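Local coordinates for extracellular solute-binding protein (Bordetella parapertussis, PDB 3PU5), which probably binds a small solute outside the cytoplasmic membrane, possibly a polyamine-like one, for delivery to an ABC transporter, at residues 141-155 / 201-213. Residues are numbered along the deposited sequence; the frame is centred on the assembly and turned at random.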
loop_
_atom_site.group_PDB
_atom_site.type_symbol
_atom_site.label_atom_id
_atom_site.label_comp_id
_atom_site.label_asym_id
_atom_site.label_seq_id
_atom_site.Cartn_x
_atom_site.Cartn_y
_atom_site.Cartn_z
ATOM N N PHE A 141 -12.998 25.048 -2.687
ATOM C CA PHE A 141 -11.588 24.998 -3.047
ATOM C C PHE A 141 -11.358 25.519 -4.468
ATOM O O PHE A 141 -10.259 25.401 -5.005
ATOM C CB PHE A 141 -11.033 23.564 -2.907
ATOM C CG PHE A 141 -11.374 22.899 -1.591
ATOM C CD1 PHE A 141 -11.157 23.562 -0.387
ATOM C CD2 PHE A 141 -11.904 21.612 -1.559
ATOM C CE1 PHE A 141 -11.464 22.955 0.829
ATOM C CE2 PHE A 141 -12.212 20.993 -0.348
ATOM C CZ PHE A 141 -11.986 21.665 0.849
ATOM N N GLY A 142 -12.393 26.092 -5.081
ATOM C CA GLY A 142 -12.273 26.540 -6.456
ATOM C C GLY A 142 -11.984 25.360 -7.369
ATOM O O GLY A 142 -12.487 24.262 -7.153
ATOM N N LYS A 143 -11.179 25.579 -8.400
ATOM C CA LYS A 143 -10.814 24.489 -9.290
ATOM C C LYS A 143 -9.386 24.034 -9.006
ATOM O O LYS A 143 -8.574 23.869 -9.914
ATOM C CB LYS A 143 -10.984 24.903 -10.758
ATOM C CG LYS A 143 -11.064 23.723 -11.727
ATOM C CD LYS A 143 -11.312 24.205 -13.153
ATOM C CE LYS A 143 -10.889 23.152 -14.159
ATOM N NZ LYS A 143 -11.820 21.993 -14.203
ATOM N N GLN A 144 -9.083 23.813 -7.733
ATOM C CA GLN A 144 -7.714 23.527 -7.321
ATOM C C GLN A 144 -7.580 22.155 -6.675
ATOM O O GLN A 144 -6.646 21.892 -5.913
ATOM C CB GLN A 144 -7.223 24.634 -6.396
ATOM C CG GLN A 144 -7.245 25.994 -7.106
ATOM C CD GLN A 144 -7.141 27.170 -6.157
ATOM O OE1 GLN A 144 -6.340 27.163 -5.227
ATOM N NE2 GLN A 144 -7.945 28.202 -6.404
ATOM N N VAL A 145 -8.521 21.281 -7.011
ATOM C CA VAL A 145 -8.517 19.916 -6.514
ATOM C C VAL A 145 -7.885 18.989 -7.556
ATOM O O VAL A 145 -8.085 19.177 -8.757
ATOM C CB VAL A 145 -9.958 19.480 -6.174
ATOM C CG1 VAL A 145 -9.965 18.077 -5.600
ATOM C CG2 VAL A 145 -10.586 20.489 -5.188
ATOM N N PHE A 146 -7.070 18.039 -7.099
ATOM C CA PHE A 146 -6.522 17.000 -7.976
ATOM C C PHE A 146 -7.031 15.638 -7.501
ATOM O O PHE A 146 -7.509 15.526 -6.376
ATOM C CB PHE A 146 -4.985 17.056 -8.056
ATOM C CG PHE A 146 -4.287 17.004 -6.711
ATOM C CD1 PHE A 146 -4.066 15.785 -6.074
ATOM C CD2 PHE A 146 -3.848 18.171 -6.089
ATOM C CE1 PHE A 146 -3.426 15.734 -4.827
ATOM C CE2 PHE A 146 -3.211 18.131 -4.848
ATOM C CZ PHE A 146 -2.995 16.912 -4.216
ATOM N N PHE A 147 -6.956 14.614 -8.351
ATOM C CA PHE A 147 -7.483 13.295 -7.998
ATOM C C PHE A 147 -6.753 12.194 -8.771
ATOM O O PHE A 147 -6.283 12.428 -9.875
ATOM C CB PHE A 147 -8.990 13.223 -8.291
ATOM C CG PHE A 147 -9.669 12.021 -7.689
ATOM C CD1 PHE A 147 -9.740 10.826 -8.388
ATOM C CD2 PHE A 147 -10.218 12.083 -6.406
ATOM C CE1 PHE A 147 -10.347 9.705 -7.826
ATOM C CE2 PHE A 147 -10.833 10.965 -5.835
ATOM C CZ PHE A 147 -10.901 9.777 -6.550
ATOM N N ASN A 148 -6.657 11.001 -8.186
ATOM C CA ASN A 148 -5.973 9.869 -8.824
ATOM C C ASN A 148 -6.575 9.511 -10.188
ATOM O O ASN A 148 -7.785 9.285 -10.293
ATOM C CB ASN A 148 -6.070 8.604 -7.946
ATOM C CG ASN A 148 -5.777 8.859 -6.474
ATOM O OD1 ASN A 148 -4.981 8.136 -5.859
ATOM N ND2 ASN A 148 -6.447 9.848 -5.889
ATOM N N ASN A 149 -5.748 9.431 -11.224
ATOM C CA ASN A 149 -6.235 8.910 -12.499
ATOM C C ASN A 149 -6.478 7.412 -12.404
ATOM O O ASN A 149 -5.559 6.666 -12.064
ATOM C CB ASN A 149 -5.255 9.190 -13.635
ATOM C CG ASN A 149 -5.817 8.780 -14.988
ATOM O OD1 ASN A 149 -5.149 8.126 -15.781
ATOM N ND2 ASN A 149 -7.059 9.148 -15.240
ATOM N N LEU A 150 -7.699 6.968 -12.702
ATOM C CA LEU A 150 -8.034 5.542 -12.581
ATOM C C LEU A 150 -7.077 4.625 -13.362
ATOM O O LEU A 150 -6.611 3.609 -12.843
ATOM C CB LEU A 150 -9.493 5.263 -12.972
ATOM C CG LEU A 150 -9.917 3.814 -12.706
ATOM C CD1 LEU A 150 -9.574 3.432 -11.277
ATOM C CD2 LEU A 150 -11.394 3.562 -12.989
ATOM N N SER A 151 -6.760 5.000 -14.595
ATOM C CA SER A 151 -5.935 4.166 -15.469
ATOM C C SER A 151 -4.442 4.143 -15.151
ATOM O O SER A 151 -3.676 3.512 -15.876
ATOM C CB SER A 151 -6.095 4.620 -16.924
ATOM O OG SER A 151 -7.460 4.622 -17.289
ATOM N N SER A 152 -4.011 4.819 -14.093
ATOM C CA SER A 152 -2.578 5.008 -13.902
ATOM C C SER A 152 -1.933 4.152 -12.809
ATOM O O SER A 152 -0.757 4.323 -12.494
ATOM C CB SER A 152 -2.267 6.490 -13.681
ATOM O OG SER A 152 -2.560 7.238 -14.849
ATOM N N ASN A 153 -2.695 3.226 -12.246
ATOM C CA ASN A 153 -2.191 2.388 -11.163
ATOM C C ASN A 153 -1.590 3.218 -10.021
ATOM O O ASN A 153 -0.478 2.938 -9.539
ATOM C CB ASN A 153 -1.166 1.357 -11.676
ATOM C CG ASN A 153 -0.759 0.356 -10.598
ATOM O OD1 ASN A 153 -1.596 -0.386 -10.069
ATOM N ND2 ASN A 153 0.532 0.345 -10.255
ATOM N N VAL A 154 -2.330 4.242 -9.601
ATOM C CA VAL A 154 -1.927 5.060 -8.468
ATOM C C VAL A 154 -3.013 5.032 -7.385
ATOM O O VAL A 154 -3.291 6.043 -6.738
ATOM C CB VAL A 154 -1.566 6.499 -8.890
ATOM C CG1 VAL A 154 -0.209 6.513 -9.560
ATOM C CG2 VAL A 154 -2.623 7.082 -9.820
ATOM N N ARG A 155 -3.616 3.855 -7.213
ATOM C CA ARG A 155 -4.620 3.587 -6.175
ATOM C C ARG A 155 -5.940 4.336 -6.350
ATOM O O ARG A 155 -6.665 4.567 -5.372
ATOM C CB ARG A 155 -4.055 3.831 -4.770
ATOM C CG ARG A 155 -2.817 3.032 -4.451
ATOM C CD ARG A 155 -3.078 1.550 -4.566
ATOM N NE ARG A 155 -1.885 0.763 -4.288
ATOM C CZ ARG A 155 -1.832 -0.567 -4.365
ATOM N NH1 ARG A 155 -2.909 -1.265 -4.718
ATOM N NH2 ARG A 155 -0.700 -1.205 -4.093
ATOM N N LEU A 201 2.221 18.844 -7.096
ATOM C CA LEU A 201 1.076 19.725 -7.336
ATOM C C LEU A 201 0.868 20.676 -6.156
ATOM O O LEU A 201 0.635 21.873 -6.348
ATOM C CB LEU A 201 -0.193 18.911 -7.605
ATOM C CG LEU A 201 -0.228 18.109 -8.910
ATOM C CD1 LEU A 201 -1.387 17.102 -8.921
ATOM C CD2 LEU A 201 -0.297 19.038 -10.109
ATOM N N LEU A 202 0.957 20.143 -4.940
ATOM C CA LEU A 202 0.791 20.954 -3.734
ATOM C C LEU A 202 1.924 21.965 -3.555
ATOM O O LEU A 202 1.663 23.139 -3.309
ATOM C CB LEU A 202 0.673 20.076 -2.478
ATOM C CG LEU A 202 -0.629 19.271 -2.394
ATOM C CD1 LEU A 202 -0.579 18.282 -1.242
ATOM C CD2 LEU A 202 -1.854 20.184 -2.291
ATOM N N THR A 203 3.168 21.500 -3.678
ATOM C CA THR A 203 4.336 22.360 -3.425
ATOM C C THR A 203 4.594 23.398 -4.519
ATOM O O THR A 203 5.210 24.433 -4.265
ATOM C CB THR A 203 5.626 21.550 -3.187
ATOM O OG1 THR A 203 5.930 20.772 -4.346
ATOM C CG2 THR A 203 5.475 20.635 -1.988
ATOM N N SER A 204 4.111 23.124 -5.728
ATOM C CA SER A 204 4.242 24.059 -6.834
ATOM C C SER A 204 3.245 25.189 -6.681
ATOM O O SER A 204 3.388 26.244 -7.299
ATOM C CB SER A 204 4.003 23.351 -8.169
ATOM O OG SER A 204 2.639 22.993 -8.337
ATOM N N GLY A 205 2.228 24.948 -5.857
ATOM C CA GLY A 205 1.137 25.885 -5.683
ATOM C C GLY A 205 -0.010 25.661 -6.652
ATOM O O GLY A 205 -1.041 26.320 -6.547
ATOM N N GLU A 206 0.157 24.746 -7.608
ATOM C CA GLU A 206 -0.899 24.523 -8.597
ATOM C C GLU A 206 -2.151 23.911 -7.959
ATOM O O GLU A 206 -3.280 24.293 -8.280
ATOM C CB GLU A 206 -0.422 23.681 -9.796
ATOM C CG GLU A 206 -1.431 23.710 -10.956
ATOM C CD GLU A 206 -0.981 22.976 -12.224
ATOM O OE1 GLU A 206 -0.110 22.078 -12.153
ATOM O OE2 GLU A 206 -1.531 23.290 -13.304
ATOM N N GLY A 207 -1.949 22.975 -7.041
ATOM C CA GLY A 207 -3.063 22.309 -6.397
ATOM C C GLY A 207 -3.201 22.727 -4.945
ATOM O O GLY A 207 -2.219 23.131 -4.316
ATOM N N ALA A 208 -4.420 22.645 -4.414
ATOM C CA ALA A 208 -4.667 23.035 -3.028
ATOM C C ALA A 208 -4.930 21.820 -2.146
ATOM O O ALA A 208 -4.595 21.825 -0.966
ATOM C CB ALA A 208 -5.839 24.017 -2.947
ATOM N N ILE A 209 -5.521 20.778 -2.729
ATOM C CA ILE A 209 -5.953 19.619 -1.962
ATOM C C ILE A 209 -6.277 18.443 -2.887
ATOM O O ILE A 209 -6.641 18.631 -4.044
ATOM C CB ILE A 209 -7.190 19.993 -1.112
ATOM C CG1 ILE A 209 -7.576 18.876 -0.135
ATOM C CG2 ILE A 209 -8.376 20.387 -2.007
ATOM C CD1 ILE A 209 -8.534 19.345 0.943
ATOM N N GLY A 210 -6.142 17.230 -2.372
ATOM C CA GLY A 210 -6.465 16.040 -3.129
ATOM C C GLY A 210 -5.883 14.846 -2.409
ATOM O O GLY A 210 -5.217 15.016 -1.389
ATOM N N PRO A 211 -6.140 13.630 -2.918
ATOM C CA PRO A 211 -5.613 12.431 -2.255
ATOM C C PRO A 211 -4.087 12.350 -2.343
ATOM O O PRO A 211 -3.513 12.693 -3.377
ATOM C CB PRO A 211 -6.270 11.277 -3.027
ATOM C CG PRO A 211 -7.513 11.906 -3.675
ATOM C CD PRO A 211 -7.049 13.297 -4.029
ATOM N N GLY A 212 -3.452 11.911 -1.259
ATOM C CA GLY A 212 -2.008 11.800 -1.203
ATOM C C GLY A 212 -1.576 10.760 -0.183
ATOM O O GLY A 212 -2.360 10.356 0.689
ATOM N N TRP A 213 -0.323 10.333 -0.285
ATOM C CA TRP A 213 0.195 9.276 0.575
ATOM C C TRP A 213 0.759 9.836 1.866
ATOM O O TRP A 213 1.359 10.915 1.876
ATOM C CB TRP A 213 1.225 8.426 -0.185
ATOM C CG TRP A 213 0.521 7.527 -1.152
ATOM C CD1 TRP A 213 0.150 6.233 -0.943
ATOM C CD2 TRP A 213 0.029 7.882 -2.450
ATOM N NE1 TRP A 213 -0.525 5.750 -2.036
ATOM C CE2 TRP A 213 -0.612 6.746 -2.978
ATOM C CE3 TRP A 213 0.081 9.050 -3.225
ATOM C CZ2 TRP A 213 -1.203 6.738 -4.238
ATOM C CZ3 TRP A 213 -0.506 9.040 -4.488
ATOM C CH2 TRP A 213 -1.140 7.890 -4.978
#
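Strands 145-148 and 209-213 run side by side in the same direction, 23° apart, and are joined by a single parallel bridge between Val145 and Ile209. Two backbone hydrogen bonds hold them. Ala208 N donates to Gln144 O at 2.8 Å and nearly straight, and Phe146 N donates to Ile209 O at 3.1 Å. Beyond Phe146 the Pro211 ring sits against the first strand, with its CD 3.3 Å from Phe146 O.

Phe146 is the main side chain here. Its chi1 of 55° sets CG between the backbone N and the carbonyl carbon, and the ring end comes down close to the second segment. One face lies on the Ile209-Gly210 backbone, where Gly210 CA makes a CH-pi contact 3.8 Å from the ring centroid. Leu202 CD2 meets the ring edge at CE2, 3.5 Å away, and Leu201 CD1 packs near CG. Helix 197-204 thus helps enclose this ring.

Ile209 points away from the first strand. Its side chain lies beside Val145, pointing the same way, with the two CG2 atoms 3.9 Å apart. The same Ile209 CG2 sits over one face of the Phe141 ring, a CH-pi contact. Ile115 and Tyr117 of strand 111-117 also touch Ile209. Farther along, Val154 O approaches the edge of the Trp213 indole, 3.3 Å from CZ2. Phe195 meets the same indole edge-to-face.

The single bridge brings the parallel pair 145-148/188-192 alongside strand 209-213, which pairs antiparallel with 111-117. Helix 129-138 packs on Val145. This is consistent with the helix-covered strands of one lobe of a periplasmic-binding-protein fold.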